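Local coordinates for Mgp-operon protein 3 (Mycoplasma pneumoniae M129, PDB 6TM0) that probably serves as a surface adhesin that helps this mycoplasma attach to host cells by binding sialylated sugars, at residues V551-K556 / T780-G785; L776-G781 / V846-L851; L862-F867 / Y888-V893. One frame throughout, in Å; residues are numbered along the deposited sequence.

Contact 1. Residues V551-K556 / T780-G785; sequences VFAAFK and TGLKAG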
# COMPACT_ATOMS: atom_id res chain seq x y z
N VAL A 551 4.23 -13.37 9.07
CA VAL A 551 4.08 -13.25 7.62
C VAL A 551 3.47 -11.89 7.30
O VAL A 551 2.68 -11.36 8.09
CB VAL A 551 3.35 -14.44 6.92
CG1 VAL A 551 3.94 -15.77 7.35
CG2 VAL A 551 1.85 -14.40 7.17
N PHE A 552 3.85 -11.31 6.18
CA PHE A 552 3.31 -10.02 5.76
C PHE A 552 3.29 -9.92 4.22
O PHE A 552 3.89 -10.74 3.52
CB PHE A 552 4.08 -8.84 6.41
CG PHE A 552 5.39 -8.51 5.75
CD1 PHE A 552 6.53 -9.26 6.02
CD2 PHE A 552 5.48 -7.50 4.80
CE1 PHE A 552 7.73 -9.00 5.36
CE2 PHE A 552 6.68 -7.25 4.13
CZ PHE A 552 7.79 -7.99 4.42
N ALA A 553 2.57 -8.92 3.73
CA ALA A 553 2.39 -8.56 2.34
C ALA A 553 2.03 -7.08 2.31
O ALA A 553 1.32 -6.58 3.20
CB ALA A 553 1.28 -9.38 1.71
N ALA A 554 2.56 -6.38 1.28
CA ALA A 554 2.33 -4.97 1.00
C ALA A 554 2.70 -4.68 -0.44
O ALA A 554 3.50 -5.40 -1.03
CB ALA A 554 3.19 -4.09 1.91
N PHE A 555 2.14 -3.61 -0.98
CA PHE A 555 2.47 -3.13 -2.31
C PHE A 555 3.52 -2.04 -2.11
O PHE A 555 3.28 -1.09 -1.36
CB PHE A 555 1.23 -2.52 -2.98
CG PHE A 555 0.49 -3.45 -3.89
CD1 PHE A 555 0.97 -3.73 -5.17
CD2 PHE A 555 -0.71 -4.02 -3.50
CE1 PHE A 555 0.28 -4.59 -6.02
CE2 PHE A 555 -1.41 -4.87 -4.36
CZ PHE A 555 -0.90 -5.17 -5.61
N LYS A 556 4.69 -2.19 -2.75
CA LYS A 556 5.74 -1.17 -2.69
C LYS A 556 5.17 0.12 -3.28
O LYS A 556 4.72 0.11 -4.44
CB LYS A 556 6.99 -1.62 -3.50
CG LYS A 556 8.01 -0.51 -3.79
CD LYS A 556 8.64 -0.63 -5.20
CE LYS A 556 8.47 0.62 -6.04
NZ LYS A 556 9.25 1.81 -5.54
N THR A 780 -5.44 -5.98 0.33
CA THR A 780 -6.08 -5.99 1.66
C THR A 780 -6.33 -7.39 2.21
O THR A 780 -6.52 -8.34 1.45
CB THR A 780 -7.40 -5.19 1.60
OG1 THR A 780 -7.84 -4.86 2.92
CG2 THR A 780 -8.51 -5.90 0.83
N GLY A 781 -6.36 -7.47 3.53
CA GLY A 781 -6.73 -8.64 4.30
C GLY A 781 -5.83 -9.85 4.29
O GLY A 781 -6.33 -10.96 4.17
N LEU A 782 -4.54 -9.65 4.51
CA LEU A 782 -3.64 -10.80 4.58
C LEU A 782 -3.94 -11.66 5.83
O LEU A 782 -3.97 -11.14 6.95
CB LEU A 782 -2.16 -10.39 4.53
CG LEU A 782 -1.22 -11.58 4.67
CD1 LEU A 782 -0.58 -11.95 3.37
CD2 LEU A 782 -0.29 -11.44 5.88
N LYS A 783 -4.21 -12.95 5.61
CA LYS A 783 -4.50 -13.90 6.66
C LYS A 783 -3.82 -15.20 6.38
O LYS A 783 -3.99 -15.76 5.29
CB LYS A 783 -6.01 -14.14 6.83
CG LYS A 783 -6.55 -13.69 8.18
CD LYS A 783 -6.45 -14.73 9.28
CE LYS A 783 -6.71 -14.14 10.64
NZ LYS A 783 -8.12 -13.67 10.80
N ALA A 784 -3.05 -15.67 7.36
CA ALA A 784 -2.35 -16.95 7.32
C ALA A 784 -3.35 -18.02 7.71
O ALA A 784 -4.49 -17.69 8.08
CB ALA A 784 -1.20 -16.94 8.31
N GLY A 785 -2.95 -19.28 7.63
CA GLY A 785 -3.83 -20.38 8.01
C GLY A 785 -3.23 -21.74 7.79
O GLY A 785 -2.72 -22.03 6.70
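Phe-552 meets Leu-782 through its backbone and not its ring: its CA lies 3.9 Å from CD2 of Leu-782, while its CB points away from strand 780-785 and carries the ring toward Val-699 on strand 693-699. The flat group that Leu-782 does cover is the peptide joining Val-551 to Phe-552. CD2 sits over one face of that plane, displaced from its middle, and comes within 3.7 Å of Val-551 O. This is a van der Waals approach to a carbonyl whose strand already has backbone hydrogen bonds to strands 538-546 and 693-699.

The rest is aliphatic. Leu-782 forks over the other strand: CD1 reaches 3.6 Å from Ala-553 CB, and CD2, besides the peptide, touches Val-551 CG2 at 3.9 Å. With CG anti to the backbone N (chi1 177°), its side chain projects across the gap and crosses that of Val-551 at about a right angle. Val-551 offers one methyl to two partners, since CG2 also lies 4.1 Å from Ala-784 CB.

The two strands belong to different sheets: strand 549-563 lies inside a mixed sheet, and strand 779-786 pairs with strand 799-805 in an antiparallel one. Val-551, Ala-553, Leu-782 and Ala-784 point toward the opposing strand, and the short segments run antiparallel at 158° with their axes 7.6 Å apart. Residues 551-556 fall in the MgpC adhesin region, which is related to beta-propellers, and apolar packing of this kind between sheets would be compatible with a blade there.

Neighbouring strands extend the buried layer. Leu-803 touches both Ala-553 and Leu-782, Ala-801 also lies against Leu-782, and Val-546 reaches Val-551 and Ala-784. A polar tie also spans the two sheets: Ala-784 N is hydrogen-bonded to Asp-544 OD2 on strand 538-546.

Contact 2. Residues L776-G781 / V846-L851; sequences LNFGTG and VDLTTL
Phe-778 turns the edge of its ring to Leu-848, whose CB lies near the ring plane, 3.4 Å from CE1. The same edge, CE1 and CZ, also meets the backbone carbonyl, CZ lying 3.6 Å from Leu-848 O. This buried end is closely fitted: Leu-848 has CG anti to its own carbonyl carbon (chi1 -74°), which swings the branch away from that carbonyl and leaves CB and O together facing the ring. Thr-780 adds a thinner layer, its CG2 3.9 Å from Leu-848 O. Packing is close again at Gly-781, where the absence of a side chain lets Leu-851 CD2 settle 3.7 Å from CA. That methyl also touches Thr-780 OG1, a hydroxyl hydrogen-bonded elsewhere, to Asp-471 OD2.

The looser side is at Thr-849 and Asp-847, both partly open to solvent; Thr-849 CA comes no nearer than 4.4 Å, to Phe-778 CZ. Here an Asx turn shapes the loop. Asp-847 OD1 accepts from Thr-849 N at 3.2 Å and from Thr-849 OG1 at 2.6 Å, both donors coming from the same face of the carboxylate. Thr-850 OG1 adds a bond to Asp-847 O.

Around this pair, the ring of Phe-771 meets that of Phe-778 at about 60°. Leu-848 rests on Leu-804 and Phe-867, and Leu-851 on Tyr-865 and Phe-867, so the loop packs against both strand 799-805 and strand 862-868.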
# COMPACT_ATOMS: atom_id res chain seq x y z
N LEU A 776 -4.58 1.82 -10.59
CA LEU A 776 -3.83 1.52 -9.38
C LEU A 776 -4.22 0.23 -8.69
O LEU A 776 -5.41 -0.08 -8.61
CB LEU A 776 -3.96 2.70 -8.40
CG LEU A 776 -3.58 4.08 -8.94
CD1 LEU A 776 -3.93 5.14 -7.96
CD2 LEU A 776 -2.12 4.15 -9.33
N ASN A 777 -3.23 -0.51 -8.16
CA ASN A 777 -3.55 -1.75 -7.45
C ASN A 777 -3.55 -1.53 -5.96
O ASN A 777 -2.74 -0.75 -5.43
CB ASN A 777 -2.64 -2.92 -7.83
CG ASN A 777 -3.28 -4.29 -7.65
OD1 ASN A 777 -4.22 -4.50 -6.87
ND2 ASN A 777 -2.79 -5.28 -8.37
N PHE A 778 -4.46 -2.24 -5.27
CA PHE A 778 -4.62 -2.19 -3.82
C PHE A 778 -4.69 -3.62 -3.29
O PHE A 778 -5.28 -4.47 -3.95
CB PHE A 778 -5.85 -1.36 -3.49
CG PHE A 778 -6.63 -1.67 -2.25
CD1 PHE A 778 -7.68 -2.57 -2.27
CD2 PHE A 778 -6.37 -0.99 -1.07
CE1 PHE A 778 -8.42 -2.83 -1.13
CE2 PHE A 778 -7.12 -1.25 0.08
CZ PHE A 778 -8.14 -2.16 0.03
N GLY A 779 -4.05 -3.86 -2.15
CA GLY A 779 -4.01 -5.16 -1.48
C GLY A 779 -4.53 -5.07 -0.06
O GLY A 779 -4.11 -4.19 0.70
N THR A 780 -5.44 -5.98 0.33
CA THR A 780 -6.08 -5.99 1.66
C THR A 780 -6.33 -7.39 2.21
O THR A 780 -6.52 -8.34 1.45
CB THR A 780 -7.40 -5.19 1.60
OG1 THR A 780 -7.84 -4.86 2.92
CG2 THR A 780 -8.51 -5.90 0.83
N GLY A 781 -6.36 -7.47 3.53
CA GLY A 781 -6.73 -8.64 4.30
C GLY A 781 -5.83 -9.85 4.29
O GLY A 781 -6.33 -10.96 4.17
N VAL A 846 -17.62 -6.43 -5.52
CA VAL A 846 -17.44 -6.21 -4.08
C VAL A 846 -16.49 -5.05 -3.87
O VAL A 846 -15.41 -5.08 -4.45
CB VAL A 846 -16.93 -7.52 -3.36
CG1 VAL A 846 -16.51 -7.27 -1.91
CG2 VAL A 846 -17.96 -8.64 -3.44
N ASP A 847 -16.86 -4.06 -3.02
CA ASP A 847 -16.03 -2.89 -2.67
C ASP A 847 -14.97 -3.35 -1.70
O ASP A 847 -15.31 -3.73 -0.58
CB ASP A 847 -16.87 -1.74 -2.04
CG ASP A 847 -16.20 -0.37 -2.00
OD1 ASP A 847 -14.95 -0.31 -1.79
OD2 ASP A 847 -16.91 0.65 -2.18
N LEU A 848 -13.68 -3.34 -2.12
CA LEU A 848 -12.58 -3.83 -1.29
C LEU A 848 -12.15 -2.91 -0.15
O LEU A 848 -11.44 -3.36 0.75
CB LEU A 848 -11.36 -4.18 -2.17
CG LEU A 848 -11.38 -5.44 -3.02
CD1 LEU A 848 -10.15 -5.50 -3.90
CD2 LEU A 848 -11.42 -6.70 -2.16
N THR A 849 -12.57 -1.63 -0.18
CA THR A 849 -12.20 -0.66 0.88
C THR A 849 -13.04 -0.84 2.15
O THR A 849 -12.72 -0.27 3.20
CB THR A 849 -12.30 0.79 0.35
OG1 THR A 849 -13.65 1.11 -0.00
CG2 THR A 849 -11.33 1.08 -0.80
N THR A 850 -14.11 -1.64 2.05
CA THR A 850 -15.05 -1.88 3.13
C THR A 850 -14.79 -3.22 3.85
O THR A 850 -15.72 -3.77 4.44
CB THR A 850 -16.48 -1.72 2.58
OG1 THR A 850 -16.76 -2.71 1.59
CG2 THR A 850 -16.74 -0.33 2.02
N LEU A 851 -13.54 -3.73 3.86
CA LEU A 851 -13.26 -4.98 4.57
C LEU A 851 -13.20 -4.74 6.05
O LEU A 851 -12.31 -4.03 6.53
CB LEU A 851 -11.99 -5.70 4.07
CG LEU A 851 -11.59 -6.96 4.83
CD1 LEU A 851 -12.38 -8.16 4.36
CD2 LEU A 851 -10.13 -7.23 4.68

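Contact 3. Residues L862-F867 / Y888-V893; sequences LWFYTF and YAVITV
Trp-863, Tyr-865 and Phe-867 each exchange two backbone hydrogen bonds with the residue opposite, Val-893, Ile-891 and Ala-889 respectively, six in all; Tyr-865 N lies 2.8 Å from Ile-891 O.

Side chains of these pairs share one face of the sheet. Phe-867 has CG anti to its carbonyl carbon (chi1 -62°), which brings the ring edge to Ala-889 O, in plane and 3.6 Å from CD1. Its CE1 meets Ile-891 CD1 at 3.7 Å. Val-893 CG2 lies 3.6 Å from Tyr-865 CE1, and Val-893 O sits in plane at the edge of the Trp-863 ring. On the other face Phe-864 and Thr-892 run side by side in the same direction, with CE1 3.3 Å from OG1.

Together these make a regular antiparallel ladder of five bridges, within a five-stranded sheet in which strand 851-857 flanks residues 862-867 and strands 914-920 and 922-924 flank residues 888-893.

Farther out, the Tyr-865 hydroxyl is hydrogen-bonded to Gly-781 O, and Trp-863 NE1 makes weak bonds to Lys-783 O and Ala-784 O. Val-802 and Leu-804 of strand 799-805 cover this aromatic face; Leu-929 and Ile-932 lie against the opposite one, at Thr-866.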
# COMPACT_ATOMS: atom_id res chain seq x y z
N LEU A 862 -10.83 -22.78 5.58
CA LEU A 862 -11.44 -21.69 4.84
C LEU A 862 -11.21 -20.31 5.42
O LEU A 862 -11.13 -20.13 6.63
CB LEU A 862 -12.97 -21.91 4.72
CG LEU A 862 -13.46 -23.13 3.96
CD1 LEU A 862 -14.92 -23.27 4.14
CD2 LEU A 862 -13.15 -23.03 2.49
N TRP A 863 -11.19 -19.33 4.53
CA TRP A 863 -11.03 -17.94 4.87
C TRP A 863 -12.35 -17.24 4.60
O TRP A 863 -12.95 -17.42 3.53
CB TRP A 863 -9.91 -17.31 4.04
CG TRP A 863 -8.51 -17.66 4.48
CD1 TRP A 863 -7.75 -16.98 5.38
CD2 TRP A 863 -7.68 -18.68 3.92
NE1 TRP A 863 -6.49 -17.54 5.45
CE2 TRP A 863 -6.42 -18.59 4.57
CE3 TRP A 863 -7.86 -19.66 2.93
CZ2 TRP A 863 -5.36 -19.45 4.27
CZ3 TRP A 863 -6.80 -20.51 2.63
CH2 TRP A 863 -5.58 -20.41 3.30
N PHE A 864 -12.81 -16.47 5.57
CA PHE A 864 -14.04 -15.72 5.43
C PHE A 864 -13.79 -14.19 5.50
O PHE A 864 -13.50 -13.64 6.56
CB PHE A 864 -15.10 -16.22 6.41
CG PHE A 864 -15.68 -17.58 6.09
CD1 PHE A 864 -16.49 -17.77 4.97
CD2 PHE A 864 -15.52 -18.65 6.97
CE1 PHE A 864 -17.06 -19.02 4.71
CE2 PHE A 864 -16.10 -19.89 6.71
CZ PHE A 864 -16.86 -20.08 5.58
N TYR A 865 -13.90 -13.53 4.34
CA TYR A 865 -13.72 -12.09 4.27
C TYR A 865 -15.07 -11.43 4.37
O TYR A 865 -15.91 -11.60 3.47
CB TYR A 865 -13.01 -11.68 2.96
CG TYR A 865 -11.53 -12.00 2.90
CD1 TYR A 865 -11.09 -13.30 2.67
CD2 TYR A 865 -10.57 -10.98 2.97
CE1 TYR A 865 -9.73 -13.60 2.56
CE2 TYR A 865 -9.22 -11.26 2.83
CZ TYR A 865 -8.80 -12.57 2.64
OH TYR A 865 -7.46 -12.86 2.55
N THR A 866 -15.29 -10.67 5.44
CA THR A 866 -16.53 -9.94 5.65
C THR A 866 -16.36 -8.49 5.26
O THR A 866 -15.50 -7.79 5.81
CB THR A 866 -17.01 -10.11 7.10
OG1 THR A 866 -17.36 -11.47 7.30
CG2 THR A 866 -18.19 -9.23 7.43
N PHE A 867 -17.21 -8.02 4.33
CA PHE A 867 -17.22 -6.63 3.87
C PHE A 867 -18.46 -5.94 4.42
O PHE A 867 -19.54 -6.53 4.41
CB PHE A 867 -17.15 -6.55 2.34
CG PHE A 867 -15.88 -7.14 1.77
CD1 PHE A 867 -15.79 -8.50 1.48
CD2 PHE A 867 -14.76 -6.35 1.56
CE1 PHE A 867 -14.61 -9.05 0.99
CE2 PHE A 867 -13.58 -6.90 1.06
CZ PHE A 867 -13.51 -8.25 0.78
N TYR A 888 -24.04 -5.67 3.54
CA TYR A 888 -22.81 -6.42 3.75
C TYR A 888 -22.67 -7.49 2.65
O TYR A 888 -23.66 -7.85 2.00
CB TYR A 888 -22.82 -7.08 5.15
CG TYR A 888 -24.01 -7.98 5.36
CD1 TYR A 888 -23.99 -9.30 4.93
CD2 TYR A 888 -25.19 -7.50 5.92
CE1 TYR A 888 -25.11 -10.12 5.04
CE2 TYR A 888 -26.31 -8.31 6.07
CZ TYR A 888 -26.27 -9.62 5.62
OH TYR A 888 -27.38 -10.44 5.72
N ALA A 889 -21.45 -8.03 2.48
CA ALA A 889 -21.14 -9.10 1.54
C ALA A 889 -20.01 -9.92 2.09
O ALA A 889 -19.06 -9.35 2.64
CB ALA A 889 -20.75 -8.51 0.19
N VAL A 890 -20.09 -11.26 1.94
CA VAL A 890 -19.06 -12.19 2.41
C VAL A 890 -18.40 -12.97 1.24
O VAL A 890 -19.10 -13.47 0.35
CB VAL A 890 -19.59 -13.12 3.55
CG1 VAL A 890 -18.55 -14.15 4.00
CG2 VAL A 890 -20.05 -12.30 4.74
N ILE A 891 -17.06 -13.04 1.25
CA ILE A 891 -16.28 -13.81 0.28
C ILE A 891 -15.60 -14.97 1.03
O ILE A 891 -15.13 -14.80 2.16
CB ILE A 891 -15.23 -12.96 -0.53
CG1 ILE A 891 -15.89 -11.84 -1.36
CG2 ILE A 891 -14.36 -13.86 -1.43
CD1 ILE A 891 -14.93 -10.94 -2.22
N THR A 892 -15.56 -16.14 0.37
CA THR A 892 -14.89 -17.33 0.86
C THR A 892 -13.72 -17.58 -0.07
O THR A 892 -13.88 -17.60 -1.30
CB THR A 892 -15.80 -18.57 0.79
OG1 THR A 892 -17.03 -18.28 1.45
CG2 THR A 892 -15.16 -19.81 1.40
N VAL A 893 -12.55 -17.78 0.53
CA VAL A 893 -11.33 -18.15 -0.16
C VAL A 893 -11.10 -19.59 0.27
O VAL A 893 -11.35 -19.92 1.43
CB VAL A 893 -10.14 -17.21 0.16
CG1 VAL A 893 -8.88 -17.68 -0.53
CG2 VAL A 893 -10.46 -15.77 -0.26

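Contact 1 and contact 2 share Thr-780 and Gly-781 on strand 779-786, with centres about 12 Å apart, and Phe-555 packs on Asn-777 between them. Contact 3 lies about 12 Å from contact 2 and 16 Å from contact 1, centre to centre, comes after both along the chain, and is tied to them at Gly-781. Strand 779-786 thus touches both the mixed sheet holding strand 549-563 and the antiparallel sheet holding strands 862-868 and 888-896. Contact 1 packs two sheets together, contact 2 sets a loop on strand 779-786, and contact 3 is internal to the neighbouring antiparallel sheet, so that three sheets are joined through one strand.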